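Local atomic coordinates of RavA (PDB entry 6WO6), a protein that is an effector of the pathogen Legionella pneumophila, probably delivered into host cells during infection, whose molecular activity is not firmly established. Residues I177-F190 with F207-L221. The protein carries 2 engineered substitutions. Sequence-based numbering, arbitrary orientation.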
ATOM      1  N   ILE A 177      -2.550  -8.975  -3.453  1.00 50.43           N
ATOM      2  CA  ILE A 177      -2.006  -8.526  -4.757  1.00 49.75           C
ATOM      3  C   ILE A 177      -0.906  -9.487  -5.183  1.00 55.95           C
ATOM      4  O   ILE A 177      -0.675  -9.601  -6.363  1.00 59.68           O
ATOM      5  CB  ILE A 177      -1.451  -7.104  -4.653  1.00 46.87           C
ATOM      6  CG1 ILE A 177      -2.566  -6.077  -4.536  1.00 46.15           C
ATOM      7  CG2 ILE A 177      -0.568  -6.810  -5.838  1.00 43.81           C
ATOM      8  CD1 ILE A 177      -2.079  -4.681  -4.643  1.00 46.26           C
ATOM      9  N   GLU A 178      -0.262 -10.143  -4.233  1.00 58.14           N
ATOM     10  CA  GLU A 178       0.873 -11.034  -4.547  1.00 60.91           C
ATOM     11  C   GLU A 178       0.378 -12.448  -4.798  1.00 63.49           C
ATOM     12  O   GLU A 178       0.844 -13.076  -5.740  1.00 64.47           O
ATOM     13  CB  GLU A 178       1.749 -11.170  -3.314  1.00 63.82           C
ATOM     14  CG  GLU A 178       2.844 -10.139  -3.210  1.00 63.97           C
ATOM     15  CD  GLU A 178       3.738 -10.365  -2.003  0.50 65.13           C
ATOM     16  OE1 GLU A 178       3.340 -11.138  -1.107  0.50 65.41           O
ATOM     17  OE2 GLU A 178       4.833  -9.782  -1.972  0.50 65.82           O
ATOM     18  N   ARG A 179      -0.506 -12.943  -3.944  1.00 63.21           N
ATOM     19  CA  ARG A 179      -0.921 -14.329  -4.139  1.00 62.11           C
ATOM     20  C   ARG A 179      -2.008 -14.481  -5.198  1.00 60.62           C
ATOM     21  O   ARG A 179      -2.066 -15.517  -5.872  1.00 62.17           O
ATOM     22  CB  ARG A 179      -1.400 -14.926  -2.813  1.00 60.33           C
ATOM     23  N   LEU A 180      -2.871 -13.480  -5.371  1.00 56.71           N
ATOM     24  CA  LEU A 180      -4.027 -13.606  -6.249  1.00 54.37           C
ATOM     25  C   LEU A 180      -3.878 -12.812  -7.541  1.00 54.72           C
ATOM     26  O   LEU A 180      -3.911 -13.398  -8.627  1.00 56.35           O
ATOM     27  CB  LEU A 180      -5.297 -13.181  -5.504  1.00 53.24           C
ATOM     28  CG  LEU A 180      -5.639 -14.004  -4.261  1.00 53.53           C
ATOM     29  CD1 LEU A 180      -7.051 -13.688  -3.779  1.00 47.18           C
ATOM     30  CD2 LEU A 180      -5.469 -15.493  -4.538  1.00 51.51           C
ATOM     31  N   LEU A 181      -3.714 -11.488  -7.457  1.00 52.68           N
ATOM     32  CA  LEU A 181      -3.706 -10.667  -8.665  1.00 50.32           C
ATOM     33  C   LEU A 181      -2.554 -11.042  -9.590  1.00 54.00           C
ATOM     34  O   LEU A 181      -2.730 -11.129 -10.810  1.00 56.76           O
ATOM     35  CB  LEU A 181      -3.636  -9.186  -8.300  1.00 45.85           C
ATOM     36  CG  LEU A 181      -3.832  -8.216  -9.467  1.00 43.53           C
ATOM     37  CD1 LEU A 181      -5.129  -8.524 -10.198  1.00 40.77           C
ATOM     38  CD2 LEU A 181      -3.822  -6.776  -8.979  1.00 45.75           C
ATOM     39  N   LEU A 182      -1.369 -11.272  -9.030  1.00 54.28           N
ATOM     40  CA  LEU A 182      -0.204 -11.658  -9.814  1.00 53.70           C
ATOM     41  C   LEU A 182      -0.083 -13.167  -9.988  1.00 56.11           C
ATOM     42  O   LEU A 182       0.962 -13.641 -10.441  1.00 59.20           O
ATOM     43  CB  LEU A 182       1.070 -11.109  -9.170  1.00 53.69           C
ATOM     44  CG  LEU A 182       1.264  -9.593  -9.245  1.00 52.24           C
ATOM     45  CD1 LEU A 182       2.438  -9.156  -8.384  1.00 52.48           C
ATOM     46  CD2 LEU A 182       1.467  -9.160 -10.689  1.00 52.28           C
ATOM     47  N   GLY A 183      -1.125 -13.928  -9.647  1.00 56.01           N
ATOM     48  CA  GLY A 183      -1.101 -15.369  -9.751  1.00 59.04           C
ATOM     49  C   GLY A 183      -1.815 -15.884 -10.990  1.00 62.62           C
ATOM     50  O   GLY A 183      -2.140 -15.142 -11.919  1.00 61.97           O
ATOM     51  N   ASP A 184      -2.058 -17.196 -10.992  1.00 66.36           N
ATOM     52  CA  ASP A 184      -2.740 -17.853 -12.101  1.00 68.91           C
ATOM     53  C   ASP A 184      -4.249 -17.638 -12.092  1.00 68.57           C
ATOM     54  O   ASP A 184      -4.899 -17.908 -13.108  1.00 70.11           O
ATOM     55  CB  ASP A 184      -2.442 -19.355 -12.090  1.00 74.59           C
ATOM     56  CG  ASP A 184      -1.015 -19.672 -12.495  1.00 80.64           C
ATOM     57  OD1 ASP A 184      -0.448 -18.920 -13.316  1.00 81.83           O
ATOM     58  OD2 ASP A 184      -0.462 -20.676 -11.997  1.00 84.11           O
ATOM     59  N   ARG A 185      -4.822 -17.165 -10.988  1.00 67.87           N
ATOM     60  CA  ARG A 185      -6.261 -16.915 -10.888  1.00 64.80           C
ATOM     61  C   ARG A 185      -6.513 -15.495 -10.395  1.00 60.41           C
ATOM     62  O   ARG A 185      -7.044 -15.291  -9.300  1.00 61.47           O
ATOM     63  CB  ARG A 185      -6.923 -17.938  -9.966  1.00 67.15           C
ATOM     64  CG  ARG A 185      -6.940 -19.363 -10.502  1.00 70.47           C
ATOM     65  CD  ARG A 185      -7.749 -19.459 -11.788  1.00 71.51           C
ATOM     66  NE  ARG A 185      -9.086 -18.893 -11.634  1.00 71.05           N
ATOM     67  CZ  ARG A 185     -10.176 -19.605 -11.363  1.00 71.62           C
ATOM     68  NH1 ARG A 185     -10.093 -20.921 -11.225  1.00 74.18           N
ATOM     69  NH2 ARG A 185     -11.349 -18.999 -11.238  1.00 70.27           N
ATOM     70  N   PRO A 186      -6.157 -14.480 -11.191  1.00 56.22           N
ATOM     71  CA  PRO A 186      -6.322 -13.091 -10.730  1.00 53.06           C
ATOM     72  C   PRO A 186      -7.771 -12.659 -10.561  1.00 51.31           C
ATOM     73  O   PRO A 186      -8.008 -11.592  -9.979  1.00 49.22           O
ATOM     74  CB  PRO A 186      -5.622 -12.271 -11.822  1.00 53.68           C
ATOM     75  CG  PRO A 186      -5.685 -13.125 -13.037  1.00 54.53           C
ATOM     76  CD  PRO A 186      -5.581 -14.543 -12.547  1.00 56.29           C
ATOM     77  N   ASP A 187      -8.743 -13.433 -11.050  1.00 53.09           N
ATOM     78  CA  ASP A 187     -10.140 -13.091 -10.801  1.00 55.50           C
ATOM     79  C   ASP A 187     -10.514 -13.294  -9.338  1.00 59.71           C
ATOM     80  O   ASP A 187     -11.447 -12.649  -8.838  1.00 62.47           O
ATOM     81  CB  ASP A 187     -11.057 -13.923 -11.695  1.00 55.65           C
ATOM     82  CG  ASP A 187     -10.818 -15.414 -11.549  1.00 57.32           C
ATOM     83  OD1 ASP A 187      -9.688 -15.860 -11.839  1.00 57.99           O
ATOM     84  OD2 ASP A 187     -11.752 -16.139 -11.138  1.00 58.09           O
ATOM     85  N   GLN A 188      -9.804 -14.184  -8.640  1.00 59.85           N
ATOM     86  CA  GLN A 188     -10.101 -14.432  -7.234  1.00 58.71           C
ATOM     87  C   GLN A 188      -9.739 -13.238  -6.361  1.00 55.09           C
ATOM     88  O   GLN A 188     -10.300 -13.079  -5.272  1.00 56.67           O
ATOM     89  CB  GLN A 188      -9.375 -15.689  -6.762  1.00 60.65           C
ATOM     90  CG  GLN A 188      -9.870 -16.963  -7.441  1.00 63.28           C
ATOM     91  CD  GLN A 188      -9.016 -18.170  -7.118  1.00 66.01           C
ATOM     92  OE1 GLN A 188      -7.885 -18.037  -6.646  1.00 66.80           O
ATOM     93  NE2 GLN A 188      -9.552 -19.359  -7.371  1.00 66.97           N
ATOM     94  N   PHE A 189      -8.809 -12.394  -6.815  1.00 51.10           N
ATOM     95  CA  PHE A 189      -8.540 -11.144  -6.110  1.00 47.96           C
ATOM     96  C   PHE A 189      -9.810 -10.320  -5.964  1.00 49.58           C
ATOM     97  O   PHE A 189     -10.032  -9.676  -4.932  1.00 50.70           O
ATOM     98  CB  PHE A 189      -7.466 -10.343  -6.854  1.00 45.51           C
ATOM     99  CG  PHE A 189      -7.121  -9.033  -6.199  1.00 45.00           C
ATOM    100  CD1 PHE A 189      -6.147  -8.974  -5.214  1.00 44.05           C
ATOM    101  CD2 PHE A 189      -7.771  -7.863  -6.564  1.00 44.63           C
ATOM    102  CE1 PHE A 189      -5.828  -7.774  -4.605  1.00 42.65           C
ATOM    103  CE2 PHE A 189      -7.457  -6.659  -5.953  1.00 43.00           C
ATOM    104  CZ  PHE A 189      -6.483  -6.617  -4.975  1.00 42.00           C
ATOM    105  N   PHE A 190     -10.661 -10.339  -6.987  1.00 50.85           N
ATOM    106  CA  PHE A 190     -11.890  -9.558  -6.993  1.00 49.68           C
ATOM    107  C   PHE A 190     -13.082 -10.327  -6.442  1.00 50.74           C
ATOM    108  O   PHE A 190     -13.976  -9.719  -5.840  1.00 50.64           O
ATOM    109  CB  PHE A 190     -12.198  -9.085  -8.417  1.00 46.23           C
ATOM    110  CG  PHE A 190     -11.104  -8.260  -9.028  1.00 43.08           C
ATOM    111  CD1 PHE A 190     -10.019  -8.864  -9.643  1.00 43.07           C
ATOM    112  CD2 PHE A 190     -11.158  -6.878  -8.986  1.00 42.04           C
ATOM    113  CE1 PHE A 190      -9.005  -8.101 -10.204  1.00 42.76           C
ATOM    114  CE2 PHE A 190     -10.149  -6.112  -9.548  1.00 41.90           C
ATOM    115  CZ  PHE A 190      -9.072  -6.725 -10.157  1.00 41.17           C
ATOM    116  N   PHE A 207      -0.530  -1.044  -5.610  1.00 53.85           N
ATOM    117  CA  PHE A 207      -0.694  -1.640  -6.929  1.00 53.11           C
ATOM    118  C   PHE A 207       0.417  -1.245  -7.894  1.00 55.24           C
ATOM    119  O   PHE A 207       0.497  -1.815  -8.989  1.00 52.26           O
ATOM    120  CB  PHE A 207      -2.068  -1.275  -7.497  1.00 49.39           C
ATOM    121  CG  PHE A 207      -3.206  -1.904  -6.746  1.00 46.89           C
ATOM    122  CD1 PHE A 207      -3.688  -3.151  -7.109  1.00 46.44           C
ATOM    123  CD2 PHE A 207      -3.775  -1.264  -5.655  1.00 45.85           C
ATOM    124  CE1 PHE A 207      -4.724  -3.741  -6.405  1.00 46.09           C
ATOM    125  CE2 PHE A 207      -4.815  -1.848  -4.951  1.00 44.35           C
ATOM    126  CZ  PHE A 207      -5.289  -3.087  -5.324  1.00 44.65           C
ATOM    127  N   ASN A 208       1.298  -0.319  -7.499  1.00 61.03           N
ATOM    128  CA  ASN A 208       2.446   0.033  -8.330  1.00 67.57           C
ATOM    129  C   ASN A 208       3.337  -1.168  -8.628  1.00 66.13           C
ATOM    130  O   ASN A 208       4.177  -1.093  -9.531  1.00 66.19           O
ATOM    131  CB  ASN A 208       3.269   1.130  -7.651  1.00 75.89           C
ATOM    132  CG  ASN A 208       2.559   2.472  -7.638  1.00 81.49           C
ATOM    133  OD1 ASN A 208       1.470   2.618  -8.194  1.00 81.95           O
ATOM    134  ND2 ASN A 208       3.173   3.460  -6.994  1.00 84.40           N
ATOM    135  N   VAL A 209       3.171  -2.270  -7.895  1.00 64.40           N
ATOM    136  CA  VAL A 209       3.974  -3.459  -8.147  1.00 62.32           C
ATOM    137  C   VAL A 209       3.571  -4.125  -9.460  1.00 61.70           C
ATOM    138  O   VAL A 209       4.386  -4.814 -10.085  1.00 65.78           O
ATOM    139  CB  VAL A 209       3.867  -4.430  -6.953  1.00 59.57           C
ATOM    140  CG1 VAL A 209       2.439  -4.932  -6.787  1.00 55.66           C
ATOM    141  CG2 VAL A 209       4.834  -5.592  -7.107  1.00 61.46           C
ATOM    142  N   ILE A 210       2.328  -3.928  -9.918  1.00 57.70           N
ATOM    143  CA  ILE A 210       1.891  -4.585 -11.150  1.00 56.09           C
ATOM    144  C   ILE A 210       2.300  -3.827 -12.400  1.00 60.95           C
ATOM    145  O   ILE A 210       1.947  -4.251 -13.509  1.00 61.93           O
ATOM    146  CB  ILE A 210       0.363  -4.797 -11.204  1.00 48.60           C
ATOM    147  CG1 ILE A 210      -0.363  -3.468 -11.425  1.00 46.55           C
ATOM    148  CG2 ILE A 210      -0.133  -5.501  -9.950  1.00 44.84           C
ATOM    149  CD1 ILE A 210      -1.868  -3.593 -11.480  1.00 44.14           C
ATOM    150  N   ASN A 211       3.036  -2.725 -12.259  1.00 63.86           N
ATOM    151  CA  ASN A 211       3.434  -1.934 -13.417  1.00 66.11           C
ATOM    152  C   ASN A 211       4.250  -2.770 -14.394  1.00 65.55           C
ATOM    153  O   ASN A 211       5.106  -3.566 -13.998  1.00 64.50           O
ATOM    154  CB  ASN A 211       4.232  -0.707 -12.973  1.00 70.03           C
ATOM    155  CG  ASN A 211       3.340   0.462 -12.598  1.00 72.18           C
ATOM    156  OD1 ASN A 211       3.262   0.849 -11.433  1.00 74.37           O
ATOM    157  ND2 ASN A 211       2.667   1.033 -13.588  1.00 73.06           N
ATOM    158  N   ASP A 212       3.960  -2.589 -15.684  1.00 66.58           N
ATOM    159  CA  ASP A 212       4.565  -3.343 -16.780  1.00 68.06           C
ATOM    160  C   ASP A 212       4.250  -4.834 -16.702  1.00 64.04           C
ATOM    161  O   ASP A 212       4.907  -5.647 -17.358  1.00 64.34           O
ATOM    162  CB  ASP A 212       6.080  -3.114 -16.843  1.00 74.60           C
ATOM    163  CG  ASP A 212       6.436  -1.650 -17.010  1.00 79.83           C
ATOM    164  OD1 ASP A 212       5.626  -0.902 -17.597  1.00 80.87           O
ATOM    165  OD2 ASP A 212       7.528  -1.248 -16.555  1.00 83.46           O
ATOM    166  N   LYS A 213       3.247  -5.208 -15.906  1.00 60.86           N
ATOM    167  CA  LYS A 213       2.733  -6.572 -15.875  1.00 59.88           C
ATOM    168  C   LYS A 213       1.244  -6.624 -16.183  1.00 55.73           C
ATOM    169  O   LYS A 213       0.626  -7.686 -16.038  1.00 54.21           O
ATOM    170  CB  LYS A 213       3.006  -7.230 -14.516  1.00 62.36           C
ATOM    171  CG  LYS A 213       4.473  -7.513 -14.243  1.00 67.44           C
ATOM    172  CD  LYS A 213       4.652  -8.417 -13.034  1.00 70.40           C
ATOM    173  CE  LYS A 213       6.123  -8.731 -12.784  1.00 74.35           C
ATOM    174  NZ  LYS A 213       6.308  -9.716 -11.675  1.00 75.63           N
ATOM    175  N   GLU A 214       0.652  -5.503 -16.609  1.00 53.86           N
ATOM    176  CA  GLU A 214      -0.789  -5.461 -16.830  1.00 53.39           C
ATOM    177  C   GLU A 214      -1.215  -6.311 -18.022  1.00 53.78           C
ATOM    178  O   GLU A 214      -2.358  -6.776 -18.063  1.00 53.04           O
ATOM    179  CB  GLU A 214      -1.253  -4.018 -17.021  1.00 55.34           C
ATOM    180  CG  GLU A 214      -0.943  -3.089 -15.855  1.00 57.31           C
ATOM    181  CD  GLU A 214       0.388  -2.389 -16.012  1.00 61.25           C
ATOM    182  OE1 GLU A 214       1.315  -2.994 -16.589  1.00 63.53           O
ATOM    183  OE2 GLU A 214       0.503  -1.226 -15.569  1.00 62.07           O
ATOM    184  N   SER A 215      -0.324  -6.530 -18.993  1.00 54.59           N
ATOM    185  CA  SER A 215      -0.666  -7.386 -20.126  1.00 56.44           C
ATOM    186  C   SER A 215      -0.912  -8.821 -19.673  1.00 56.19           C
ATOM    187  O   SER A 215      -1.925  -9.436 -20.032  1.00 55.84           O
ATOM    188  CB  SER A 215       0.443  -7.335 -21.175  1.00 61.31           C
ATOM    189  OG  SER A 215       0.572  -6.033 -21.712  1.00 64.40           O
ATOM    190  N   SER A 216       0.012  -9.372 -18.881  1.00 56.69           N
ATOM    191  CA  SER A 216      -0.137 -10.740 -18.393  1.00 56.90           C
ATOM    192  C   SER A 216      -1.363 -10.882 -17.501  1.00 55.74           C
ATOM    193  O   SER A 216      -2.123 -11.853 -17.619  1.00 57.65           O
ATOM    194  CB  SER A 216       1.129 -11.158 -17.643  1.00 58.45           C
ATOM    195  OG  SER A 216       0.912 -12.329 -16.878  1.00 59.63           O
ATOM    196  N   ILE A 217      -1.565  -9.926 -16.591  1.00 53.66           N
ATOM    197  CA  ILE A 217      -2.720  -9.975 -15.701  1.00 49.51           C
ATOM    198  C   ILE A 217      -4.008  -9.906 -16.506  1.00 49.14           C
ATOM    199  O   ILE A 217      -4.970 -10.628 -16.226  1.00 49.08           O
ATOM    200  CB  ILE A 217      -2.642  -8.843 -14.658  1.00 44.53           C
ATOM    201  CG1 ILE A 217      -1.341  -8.934 -13.864  1.00 44.07           C
ATOM    202  CG2 ILE A 217      -3.841  -8.885 -13.722  1.00 40.32           C
ATOM    203  CD1 ILE A 217      -1.045  -7.690 -13.060  1.00 42.84           C
ATOM    204  N   ALA A 218      -4.046  -9.044 -17.526  1.00 48.93           N
ATOM    205  CA  ALA A 218      -5.249  -8.913 -18.338  1.00 47.34           C
ATOM    206  C   ALA A 218      -5.522 -10.184 -19.126  1.00 47.23           C
ATOM    207  O   ALA A 218      -6.679 -10.598 -19.264  1.00 45.83           O
ATOM    208  CB  ALA A 218      -5.121  -7.714 -19.277  1.00 47.13           C
ATOM    209  N   GLY A 219      -4.470 -10.820 -19.645  1.00 49.37           N
ATOM    210  CA  GLY A 219      -4.656 -12.082 -20.342  1.00 51.01           C
ATOM    211  C   GLY A 219      -5.212 -13.162 -19.434  1.00 52.28           C
ATOM    212  O   GLY A 219      -6.173 -13.857 -19.786  1.00 51.62           O
ATOM    213  N   LYS A 220      -4.622 -13.309 -18.243  1.00 53.37           N
ATOM    214  CA  LYS A 220      -5.116 -14.309 -17.299  1.00 50.98           C
ATOM    215  C   LYS A 220      -6.532 -13.991 -16.830  1.00 50.02           C
ATOM    216  O   LYS A 220      -7.330 -14.909 -16.612  1.00 51.22           O
ATOM    217  CB  LYS A 220      -4.171 -14.430 -16.104  1.00 48.25           C
ATOM    218  CG  LYS A 220      -2.767 -14.892 -16.467  1.00 48.86           C
ATOM    219  CD  LYS A 220      -2.049 -15.475 -15.260  1.00 50.37           C
ATOM    220  CE  LYS A 220      -0.584 -15.747 -15.555  1.00 53.68           C
ATOM    221  NZ  LYS A 220       0.199 -14.484 -15.670  1.00 53.90           N
ATOM    222  N   LEU A 221      -6.867 -12.707 -16.684  1.00 48.24           N
ATOM    223  CA  LEU A 221      -8.229 -12.334 -16.319  1.00 47.68           C
ATOM    224  C   LEU A 221      -9.211 -12.726 -17.414  1.00 49.05           C
ATOM    225  O   LEU A 221     -10.225 -13.380 -17.149  1.00 48.93           O
ATOM    226  CB  LEU A 221      -8.310 -10.834 -16.038  1.00 45.93           C
ATOM    227  CG  LEU A 221      -7.843 -10.368 -14.659  1.00 45.98           C
ATOM    228  CD1 LEU A 221      -7.890  -8.851 -14.561  1.00 44.38           C
ATOM    229  CD2 LEU A 221      -8.697 -11.004 -13.579  1.00 45.74           C
TER
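The C-terminal end of helix 162-181 and the loop after it pack against the end of a 3-10 segment, at 207-210, and helix 214-224 in an elongated all-helical fold. Ile-177 lays its CD1 methyl over one face of the Phe-207 ring, 3.4 Å from the ring centroid, a CH-pi contact. Ile-177 CG2, anti to the backbone N, branches off at about a right angle to this and meets Val-209 CG1 at 3.7 Å. At the edge of the Phe-207 ring lie Leu-181 CD2 and Phe-189 CZ. The Phe-189 and Phe-207 planes are nearly perpendicular, at 88°.

Leu-181 reaches both parts of 207-221. Leu-181 CD2 touches Ile-210 CG2 at 4.0 Å and Leu-181 CD1 touches Ile-217 CG2 at 3.8 Å. Leu-182 adds CD2 against Ile-217 CD1 and the aliphatic chain of Lys-213.

Farther along, Pro-186 sets CG against Lys-220 CB at 3.7 Å and against Leu-221 CD2. Lys-220 runs its CD past Gly-183 O at 3.4 Å. No hydrogen bond crosses the contact. Within the loop, Arg-185 forms a bidentate salt bridge with Asp-187, NE bonding OD1 and NH2 bonding OD2, both nearly in the guanidinium plane.

Phe-240 of helix 230-240 stacks on Phe-207, and Phe-190 packs on the same helix. Leu-221 also touches Val-251 of helix 246-265. Helices 230-240 and 246-265 thus pack onto this contact between helix 162-181 and helix 214-224.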